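Local coordinates for dual function macrocyclase-peptidase POPB (Galerina marginata, PDB 5N4B), which cleaves peptide bonds after proline and macrocyclises a peptide precursor in the biosynthesis of the amanitin toxins, at residues D64-A67 and D68-K71; L608-F611 and H612-G616; A558-L561 and V562-Y566; T244-E247 and E248-I251. The protein carries 1 engineered substitution. All blocks are in the same frame, centred on the assembly; numbering follows the deposited sequence. Where two conformers were deposited one is given.

In the fold
Contacts 1, 2 and 3 belong to the hydrolase side of the molecule, and contact 4 to the beta-propeller. All four are local turns or helix ends. Contact 1 caps helix 68-80, which packs on the hydrolase helix 705-722. Contact 3 ends helix 548-563; the centres of contacts 1 and 3 are about 29 Å apart. Contact 2 lies nearest the charge relay system. The side chain of Phe614 is about 10 Å from that of Asp662, and that of Phe611 about 11 Å from that of Ala578, the engineered residue at the nucleophile position. Contact 4 lies across the chain's centre from contacts 1 and 3, with centres about 54 and 59 Å away, and about 34 Å from contact 2.

Contact 1. Residues D64-A67 and D68-K71; sequences DQNA and DIQK
Asn66 and Asp68 form a helix-capping contact in the short connection between helix 46-64 and helix 68-80. The side-chain oxygen of Asn66 reaches past Ala67, and Asn66 OD1 accepts from Asp68 N at 2.9 Å. This i to i+2 bond makes an Asx turn. It is bent, with 136° at the hydrogen, and the donor is tilted from the plane of the amide. CG of Asn66 stands opposite its own backbone N (chi1 -178°), and this swings the amide forward to the helix. The main-chain oxygen of Asn66 takes a second bond, from Ile69 N to Asn66 O at 3.3 Å. Water 1 donates to Asn66 O at 2.8 Å and accepts from Gln70 N at 3.0 Å. The side chains of Asn66 and Ile69 cross at about a right angle, with Ile69 CG1 3.8 Å from Asn66 ND2. Beyond the turn, Asn66 touches Arg721, and Ile69 touches Ala713 and Asp714, all on helix 705-722. The first N-H groups of the helix are thus met by the side-chain oxygen of Asn66 (Asp68 N), its main-chain oxygen (Ile69 N) and a water (Gln70 N). The nearby Asp68 carboxylate would probably suit the positive end of the helix dipole.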
loop_
_atom_site.group_PDB
_atom_site.type_symbol
_atom_site.label_atom_id
_atom_site.label_comp_id
_atom_site.label_asym_id
_atom_site.label_seq_id
_atom_site.Cartn_x
_atom_site.Cartn_y
_atom_site.Cartn_z
ATOM N N ASP A 64 -20.464 18.033 13.585
ATOM C CA ASP A 64 -21.875 17.952 13.997
ATOM C C ASP A 64 -22.713 19.086 13.459
ATOM O O ASP A 64 -23.943 18.925 13.357
ATOM C CB ASP A 64 -21.981 18.034 15.529
ATOM C CG ASP A 64 -21.580 16.770 16.262
ATOM O OD1 ASP A 64 -21.481 15.707 15.632
ATOM O OD2 ASP A 64 -21.365 16.864 17.516
ATOM N N GLN A 65 -22.115 20.215 13.108
ATOM C CA GLN A 65 -22.824 21.357 12.526
ATOM C C GLN A 65 -23.262 21.108 11.088
ATOM O O GLN A 65 -24.127 21.837 10.599
ATOM C CB GLN A 65 -21.947 22.613 12.538
ATOM C CG GLN A 65 -21.458 23.040 13.927
ATOM C CD GLN A 65 -20.467 24.228 13.880
ATOM O OE1 GLN A 65 -19.726 24.447 14.843
ATOM N NE2 GLN A 65 -20.455 24.985 12.772
ATOM N N ASN A 66 -22.738 20.087 10.429
ATOM C CA ASN A 66 -22.896 19.855 8.992
ATOM C C ASN A 66 -23.866 18.681 8.803
ATOM O O ASN A 66 -23.466 17.518 8.890
ATOM C CB ASN A 66 -21.529 19.553 8.409
ATOM C CG ASN A 66 -21.567 19.346 6.907
ATOM O OD1 ASN A 66 -22.661 19.239 6.326
ATOM N ND2 ASN A 66 -20.415 19.312 6.287
ATOM N N ALA A 67 -25.144 18.975 8.521
ATOM C CA ALA A 67 -26.126 17.906 8.343
ATOM C C ALA A 67 -25.895 17.109 7.066
ATOM O O ALA A 67 -26.405 15.994 6.934
ATOM C CB ALA A 67 -27.540 18.488 8.349
ATOM N N ASP A 68 -25.094 17.618 6.144
ATOM C CA ASP A 68 -24.858 16.873 4.927
ATOM C C ASP A 68 -23.974 15.649 5.142
ATOM O O ASP A 68 -23.989 14.746 4.307
ATOM C CB ASP A 68 -24.231 17.757 3.862
ATOM C CG ASP A 68 -25.173 18.843 3.382
ATOM O OD1 ASP A 68 -26.385 18.870 3.761
ATOM O OD2 ASP A 68 -24.702 19.695 2.618
ATOM N N ILE A 69 -23.212 15.588 6.234
ATOM C CA ILE A 69 -22.357 14.424 6.470
ATOM C C ILE A 69 -23.196 13.150 6.565
ATOM O O ILE A 69 -22.833 12.112 6.006
ATOM C CB ILE A 69 -21.447 14.647 7.694
ATOM C CG1 ILE A 69 -20.389 15.692 7.333
ATOM C CG2 ILE A 69 -20.742 13.364 8.088
ATOM C CD1 ILE A 69 -19.609 16.187 8.495
ATOM N N GLN A 70 -24.302 13.186 7.315
ATOM C CA GLN A 70 -25.146 11.991 7.410
ATOM C C GLN A 70 -25.740 11.600 6.064
ATOM O O GLN A 70 -25.947 10.393 5.799
ATOM C CB GLN A 70 -26.278 12.207 8.422
ATOM C CG GLN A 70 -25.885 11.826 9.810
ATOM C CD GLN A 70 -25.927 10.327 9.994
ATOM O OE1 GLN A 70 -25.002 9.617 9.597
ATOM N NE2 GLN A 70 -27.028 9.831 10.517
ATOM N N LYS A 71 -26.068 12.583 5.221
ATOM C CA LYS A 71 -26.548 12.291 3.878
ATOM C C LYS A 71 -25.469 11.579 3.063
ATOM O O LYS A 71 -25.745 10.613 2.343
ATOM C CB LYS A 71 -27.037 13.571 3.168
ATOM C CG LYS A 71 -28.131 14.328 3.941
ATOM C CD LYS A 71 -28.656 15.543 3.162
ATOM C CE LYS A 71 -29.920 16.152 3.810
ATOM N NZ LYS A 71 -29.737 16.501 5.258
HETATM O O HOH W 1 -24.381 15.023 9.691
HETATM O O HOH W 2 -28.899 14.662 7.793
#

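Contact 2. Residues L608-F611 and H612-G616; sequences LLKF and HKFTG
Phe611 and His612 make the aromatic part of a turn in the hydrolase-domain loop between strand 598-602 and helix 621-624. The imidazole edge faces the phenyl face, with the Phe611 and His612 ring centroids 5.3 Å apart and the planes at 51°. His612 CB adds a CH-pi contact, 4.2 Å from the centroid of the Phe611 ring. CG of each residue lies between its own backbone N and carbonyl carbon (chi1 69° and 62°), and the two side chains cross at about a right angle. Lys613 CD lies over the centre of one imidazole face. At the edge of that ring, His612 CE1 is 3.3 Å from Leu609 O. His612 ND1 is buried with no polar partner in the model.

The backbone part is one nearly straight bond of the 3-10 turn, from Lys613 N to Lys610 O at 3.0 Å, its donor above the carbonyl plane. The same oxygen meets the rim of a phenyl ring, with Phe614 CD2 3.3 Å from Lys610 O.

Lys610 forms a salt bridge with Glu42. The Phe614 side chain is about 10 Å from that of catalytic Asp662. Phe611 stacks edge-to-face with Tyr624 and touches His669 on helix 668-680; Leu609 packs on helix 630-636 and strand 21-26.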
loop_
_atom_site.group_PDB
_atom_site.type_symbol
_atom_site.label_atom_id
_atom_site.label_comp_id
_atom_site.label_asym_id
_atom_site.label_seq_id
_atom_site.Cartn_x
_atom_site.Cartn_y
_atom_site.Cartn_z
ATOM N N LEU A 608 10.231 16.289 9.861
ATOM C CA LEU A 608 11.283 15.684 9.050
ATOM C C LEU A 608 12.666 15.804 9.695
ATOM O O LEU A 608 13.643 15.299 9.124
ATOM C CB LEU A 608 11.335 16.282 7.652
ATOM C CG LEU A 608 10.343 15.843 6.629
ATOM C CD1 LEU A 608 10.703 16.484 5.291
ATOM C CD2 LEU A 608 10.314 14.336 6.456
ATOM N N LEU A 609 12.773 16.443 10.865
ATOM C CA LEU A 609 14.021 16.424 11.614
ATOM C C LEU A 609 14.142 15.239 12.553
ATOM O O LEU A 609 15.263 14.852 12.879
ATOM C CB LEU A 609 14.244 17.720 12.402
ATOM C CG LEU A 609 14.370 18.975 11.561
ATOM C CD1 LEU A 609 14.592 20.164 12.450
ATOM C CD2 LEU A 609 15.464 18.852 10.552
ATOM N N LYS A 610 13.025 14.610 12.940
ATOM C CA LYS A 610 13.058 13.519 13.918
ATOM C C LYS A 610 12.422 12.222 13.411
ATOM O O LYS A 610 12.331 11.263 14.178
ATOM C CB LYS A 610 12.401 13.957 15.244
ATOM C CG LYS A 610 13.086 15.135 15.976
ATOM C CD LYS A 610 12.482 15.419 17.408
ATOM C CE LYS A 610 12.757 14.296 18.385
ATOM N NZ LYS A 610 12.321 14.630 19.802
ATOM N N PHE A 611 12.021 12.141 12.148
ATOM C CA PHE A 611 11.290 10.966 11.678
ATOM C C PHE A 611 12.089 9.681 11.886
ATOM O O PHE A 611 11.502 8.610 12.072
ATOM C CB PHE A 611 10.937 11.107 10.181
ATOM C CG PHE A 611 12.156 11.033 9.253
ATOM C CD1 PHE A 611 12.637 9.821 8.825
ATOM C CD2 PHE A 611 12.835 12.177 8.859
ATOM C CE1 PHE A 611 13.781 9.719 8.033
ATOM C CE2 PHE A 611 13.975 12.087 8.095
ATOM C CZ PHE A 611 14.442 10.861 7.646
ATOM N N HIS A 612 13.419 9.758 11.818
ATOM C CA HIS A 612 14.264 8.579 11.894
ATOM C C HIS A 612 14.461 8.075 13.309
ATOM O O HIS A 612 15.109 7.034 13.475
ATOM C CB HIS A 612 15.600 8.845 11.218
ATOM C CG HIS A 612 16.384 9.936 11.844
ATOM N ND1 HIS A 612 15.848 11.173 12.122
ATOM C CD2 HIS A 612 17.690 9.998 12.203
ATOM C CE1 HIS A 612 16.771 11.938 12.683
ATOM N NE2 HIS A 612 17.901 11.252 12.730
ATOM N N LYS A 613 13.909 8.758 14.296
ATOM C CA LYS A 613 14.033 8.396 15.710
ATOM C C LYS A 613 12.863 7.567 16.223
ATOM O O LYS A 613 12.850 7.198 17.403
ATOM C CB LYS A 613 14.155 9.653 16.554
ATOM C CG LYS A 613 15.320 10.602 16.248
ATOM C CD LYS A 613 16.618 9.912 16.287
ATOM C CE LYS A 613 17.773 10.885 16.466
ATOM N NZ LYS A 613 18.947 10.105 16.939
ATOM N N PHE A 614 11.873 7.250 15.387
ATOM C CA PHE A 614 10.644 6.583 15.825
ATOM C C PHE A 614 10.386 5.384 14.931
ATOM O O PHE A 614 10.501 5.479 13.698
ATOM C CB PHE A 614 9.454 7.558 15.754
ATOM C CG PHE A 614 9.599 8.687 16.678
ATOM C CD1 PHE A 614 9.131 8.592 17.963
ATOM C CD2 PHE A 614 10.220 9.840 16.276
ATOM C CE1 PHE A 614 9.314 9.630 18.857
ATOM C CE2 PHE A 614 10.410 10.887 17.138
ATOM C CZ PHE A 614 9.940 10.786 18.436
ATOM N N THR A 615 9.946 4.280 15.560
ATOM C CA THR A 615 9.642 2.989 14.951
ATOM C C THR A 615 10.570 2.698 13.765
ATOM O O THR A 615 11.790 2.610 13.964
ATOM C CB THR A 615 8.157 2.842 14.620
ATOM O OG1 THR A 615 7.767 3.842 13.678
ATOM C CG2 THR A 615 7.279 3.002 15.863
ATOM N N GLY A 616 10.026 2.593 12.572
ATOM C CA GLY A 616 10.826 2.208 11.406
ATOM C C GLY A 616 11.262 3.352 10.498
ATOM O O GLY A 616 11.680 3.140 9.340
#

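Contact 3. Residues A558-L561 and V562-Y566; sequences AQFL and VKNKY
The Phe560 ring carries Asn564 on one face, with CB offset toward the rim. In one of its two conformers the Asn564 amide stacks over the ring, planes 29° apart; the stack is doubtful for the other. Tyr566 meets Phe560 obliquely. The two rings lie near parallel, at 28°, but are slid apart so that they barely overlap, with centroids 5.5 Å apart. They touch at Phe560 CE2 and Tyr566 CE2, 3.5 Å apart. Leu561 O lies at the edge of the Tyr566 ring, near its plane. The first torsion of Phe560 is trans (chi1 170°), which carries the ring along the helix toward Asn564 and Tyr566.

The turn is a Schellman motif that ends helix 548-563 of the alpha/beta-hydrolase domain. Lys565 has a positive phi. Its N bonds to Val562 O, and Tyr566 N reaches back to Leu561 O at 2.9 Å in a weak bond. An apolar contact closes the turn as well: Leu561 CD2 lies 3.9 Å from Tyr566 CB. Before the turn, regular helical bonds run from Lys563 N to Gln559 O at 2.9 Å and from Asn564 N to Phe560 O, also 2.9 Å. Lys565 NZ curls back to donate to Lys563 O at 3.2 Å. Tyr566 stacks edge-to-face with Phe486. The helix end leans on the central sheet: Phe560 and Tyr566 touch Val464, Phe560 and Leu561 touch Met476, and Leu561 also touches Ala492 and Gln494.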
loop_
_atom_site.group_PDB
_atom_site.type_symbol
_atom_site.label_atom_id
_atom_site.label_comp_id
_atom_site.label_asym_id
_atom_site.label_seq_id
_atom_site.Cartn_x
_atom_site.Cartn_y
_atom_site.Cartn_z
ATOM N N ALA A 558 -2.302 21.671 -9.021
ATOM C CA ALA A 558 -3.469 22.401 -8.524
ATOM C C ALA A 558 -3.606 23.737 -9.228
ATOM O O ALA A 558 -4.722 24.151 -9.559
ATOM C CB ALA A 558 -3.348 22.585 -7.008
ATOM N N GLN A 559 -2.480 24.391 -9.500
ATOM C CA GLN A 559 -2.514 25.657 -10.214
ATOM C C GLN A 559 -3.022 25.448 -11.636
ATOM O O GLN A 559 -3.806 26.251 -12.145
ATOM C CB GLN A 559 -1.105 26.283 -10.199
ATOM C CG GLN A 559 -0.688 26.686 -8.791
ATOM C CD GLN A 559 0.735 27.145 -8.688
ATOM O OE1 GLN A 559 1.655 26.575 -9.285
ATOM N NE2 GLN A 559 0.940 28.169 -7.885
ATOM N N PHE A 560 -2.598 24.356 -12.277
ATOM C CA PHE A 560 -3.020 24.022 -13.633
ATOM C C PHE A 560 -4.510 23.738 -13.714
ATOM O O PHE A 560 -5.182 24.158 -14.660
ATOM C CB PHE A 560 -2.214 22.796 -14.090
ATOM C CG PHE A 560 -2.684 22.157 -15.377
ATOM C CD1 PHE A 560 -2.232 22.600 -16.583
ATOM C CD2 PHE A 560 -3.568 21.119 -15.363
ATOM C CE1 PHE A 560 -2.655 21.982 -17.765
ATOM C CE2 PHE A 560 -3.995 20.531 -16.551
ATOM C CZ PHE A 560 -3.517 20.975 -17.725
ATOM N N LEU A 561 -5.060 23.036 -12.717
ATOM C CA LEU A 561 -6.498 22.735 -12.736
ATOM C C LEU A 561 -7.304 24.013 -12.799
ATOM O O LEU A 561 -8.306 24.077 -13.498
ATOM C CB LEU A 561 -6.886 21.927 -11.502
ATOM C CG LEU A 561 -6.371 20.500 -11.434
ATOM C CD1 LEU A 561 -6.716 19.896 -10.102
ATOM C CD2 LEU A 561 -6.923 19.664 -12.537
ATOM N N VAL A 562 -6.880 25.026 -12.052
ATOM C CA VAL A 562 -7.618 26.289 -12.035
ATOM C C VAL A 562 -7.324 27.097 -13.297
ATOM O O VAL A 562 -8.244 27.602 -13.955
ATOM C CB VAL A 562 -7.286 27.063 -10.755
ATOM C CG1 VAL A 562 -7.919 28.455 -10.801
ATOM C CG2 VAL A 562 -7.787 26.322 -9.528
ATOM N N LYS A 563 -6.044 27.217 -13.671
ATOM C CA LYS A 563 -5.678 28.055 -14.821
ATOM C C LYS A 563 -6.363 27.584 -16.087
ATOM O O LYS A 563 -6.835 28.402 -16.903
ATOM C CB LYS A 563 -4.157 28.062 -14.963
ATOM C CG LYS A 563 -3.601 28.913 -16.118
ATOM C CD LYS A 563 -3.691 30.345 -15.796
ATOM C CE LYS A 563 -2.941 31.157 -16.864
ATOM N NZ LYS A 563 -3.370 32.600 -16.833
ATOM N N ASN A 564 -6.468 26.270 -16.263
ATOM C CA ASN A 564 -7.022 25.680 -17.465
ATOM C C ASN A 564 -8.500 25.306 -17.339
ATOM O O ASN A 564 -9.029 24.595 -18.191
ATOM C CB ASN A 564 -6.157 24.504 -17.907
ATOM C CG ASN A 564 -4.782 24.943 -18.412
ATOM O OD1 ASN A 564 -3.961 25.441 -17.654
ATOM N ND2 ASN A 564 -4.518 24.704 -19.688
ATOM N N LYS A 565 -9.169 25.771 -16.290
ATOM C CA LYS A 565 -10.622 25.719 -16.168
ATOM C C LYS A 565 -11.189 24.331 -15.931
ATOM O O LYS A 565 -12.380 24.101 -16.137
ATOM C CB LYS A 565 -11.328 26.353 -17.364
ATOM C CG LYS A 565 -10.761 27.690 -17.815
ATOM C CD LYS A 565 -10.814 28.732 -16.771
ATOM C CE LYS A 565 -10.476 30.126 -17.374
ATOM N NZ LYS A 565 -9.150 30.677 -16.898
ATOM N N TYR A 566 -10.373 23.408 -15.445
ATOM C CA TYR A 566 -10.917 22.158 -14.953
ATOM C C TYR A 566 -11.661 22.372 -13.647
ATOM O O TYR A 566 -12.724 21.771 -13.421
ATOM C CB TYR A 566 -9.769 21.154 -14.736
ATOM C CG TYR A 566 -9.101 20.739 -16.007
ATOM C CD1 TYR A 566 -9.638 19.758 -16.830
ATOM C CD2 TYR A 566 -7.934 21.340 -16.402
ATOM C CE1 TYR A 566 -9.001 19.416 -18.039
ATOM C CE2 TYR A 566 -7.297 21.015 -17.568
ATOM C CZ TYR A 566 -7.831 20.043 -18.379
ATOM O OH TYR A 566 -7.181 19.732 -19.578
#

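Contact 4. Residues T244-E247 and E248-I251; sequences TTQE and EDII
Thr244, Gln246, Glu248 and Asp249 build the turn that joins two antiparallel strands of a beta-propeller blade, 236-241 and 250-254. The turn contains a short 3-10 segment. Glu248 N donates to Thr245 O at 3.0 Å, and Asp249 N donates to Gln246 O, also 3.0 Å. Both bonds are fairly straight, but both donors lie above the carbonyl planes.

Asp249 folds its carboxylate back over the turn. Asp249 OD2 rests 3.5 Å from Gln246 CG, and the carboxylate and amide planes are 63° apart. Water 3 joins the two ends of the turn, donating to Thr244 OG1 and to Asp249 OD1, each at 2.7 Å. Thr244 OG1 is also hydrogen-bonded to Lys241 O of strand 236-241. Water 4 bridges the backbone in the same way, with 2.9 Å to Glu247 O and 2.8 Å to Asp249 O. Glu248 crosses Thr244 at a slant, its carboxylate in van der Waals contact with CB and the CG2 methyl: Thr244 CG2 is 3.8 Å from Glu248 OE1. The chain of Gln246 is extended and carries its amide away from the turn.

Asp249 is bonded through OD1 to His240 on strand 236-241 and through OD2 to Tyr217 on strand 214-219. Gln246 also bonds to Tyr217 and to Lys199 N, and it touches Val198 on strand 198-201 of the preceding blade. The turn is therefore tied both to its own blade and to the neighbouring one.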
loop_
_atom_site.group_PDB
_atom_site.type_symbol
_atom_site.label_atom_id
_atom_site.label_comp_id
_atom_site.label_asym_id
_atom_site.label_seq_id
_atom_site.Cartn_x
_atom_site.Cartn_y
_atom_site.Cartn_z
ATOM N N THR A 244 5.301 -28.731 14.261
ATOM C CA THR A 244 6.274 -28.507 15.321
ATOM C C THR A 244 5.944 -27.185 15.991
ATOM O O THR A 244 5.195 -26.368 15.454
ATOM C CB THR A 244 7.740 -28.440 14.822
ATOM O OG1 THR A 244 7.919 -27.277 13.968
ATOM C CG2 THR A 244 8.146 -29.661 14.084
ATOM N N THR A 245 6.525 -26.992 17.175
ATOM C CA THR A 245 6.485 -25.703 17.844
ATOM C C THR A 245 7.637 -24.823 17.336
ATOM O O THR A 245 8.625 -25.290 16.759
ATOM C CB THR A 245 6.653 -25.852 19.374
ATOM O OG1 THR A 245 8.002 -26.195 19.671
ATOM C CG2 THR A 245 5.782 -26.897 19.978
ATOM N N GLN A 246 7.516 -23.526 17.590
ATOM C CA GLN A 246 8.485 -22.564 17.077
ATOM C C GLN A 246 9.879 -22.763 17.657
ATOM O O GLN A 246 10.850 -22.317 17.039
ATOM C CB GLN A 246 7.962 -21.138 17.304
ATOM C CG GLN A 246 8.772 -20.044 16.613
ATOM C CD GLN A 246 8.126 -18.696 16.710
ATOM O OE1 GLN A 246 7.361 -18.397 17.649
ATOM N NE2 GLN A 246 8.396 -17.862 15.723
ATOM N N GLU A 247 9.980 -23.432 18.821
ATOM C CA GLU A 247 11.284 -23.741 19.389
ATOM C C GLU A 247 12.162 -24.544 18.426
ATOM O O GLU A 247 13.389 -24.410 18.448
ATOM C CB GLU A 247 11.080 -24.429 20.748
ATOM C CG GLU A 247 10.521 -23.461 21.860
ATOM C CD GLU A 247 8.981 -23.280 21.895
ATOM O OE1 GLU A 247 8.352 -23.717 22.891
ATOM O OE2 GLU A 247 8.396 -22.668 20.967
ATOM N N GLU A 248 11.561 -25.306 17.527
ATOM C CA GLU A 248 12.310 -26.090 16.553
ATOM C C GLU A 248 12.653 -25.338 15.258
ATOM O O GLU A 248 13.425 -25.844 14.441
ATOM C CB GLU A 248 11.524 -27.352 16.181
ATOM C CG GLU A 248 11.321 -28.345 17.355
ATOM C CD GLU A 248 10.809 -29.704 16.880
ATOM O OE1 GLU A 248 11.379 -30.251 15.908
ATOM O OE2 GLU A 248 9.840 -30.229 17.475
ATOM N N ASP A 249 12.163 -24.112 15.083
ATOM C CA ASP A 249 12.397 -23.398 13.835
ATOM C C ASP A 249 13.886 -23.113 13.619
ATOM O O ASP A 249 14.635 -22.835 14.560
ATOM C CB ASP A 249 11.608 -22.078 13.845
ATOM C CG ASP A 249 10.115 -22.274 13.650
ATOM O OD1 ASP A 249 9.587 -23.394 13.783
ATOM O OD2 ASP A 249 9.433 -21.250 13.405
ATOM N N ILE A 250 14.290 -23.157 12.361
ATOM C CA ILE A 250 15.669 -22.964 11.930
ATOM C C ILE A 250 15.865 -21.498 11.568
ATOM O O ILE A 250 15.022 -20.914 10.876
ATOM C CB ILE A 250 15.947 -23.864 10.710
ATOM C CG1 ILE A 250 15.895 -25.332 11.139
ATOM C CG2 ILE A 250 17.290 -23.526 10.078
ATOM C CD1 ILE A 250 15.856 -26.306 9.977
ATOM N N ILE A 251 16.969 -20.890 11.995
ATOM C CA ILE A 251 17.360 -19.564 11.539
ATOM C C ILE A 251 18.147 -19.757 10.248
ATOM O O ILE A 251 19.282 -20.256 10.267
ATOM C CB ILE A 251 18.191 -18.789 12.576
ATOM C CG1 ILE A 251 17.339 -18.477 13.807
ATOM C CG2 ILE A 251 18.654 -17.468 11.967
ATOM C CD1 ILE A 251 18.128 -17.773 14.937
HETATM O O HOH W 3 10.043 -25.903 13.036
HETATM O O HOH W 4 15.730 -24.045 16.825
#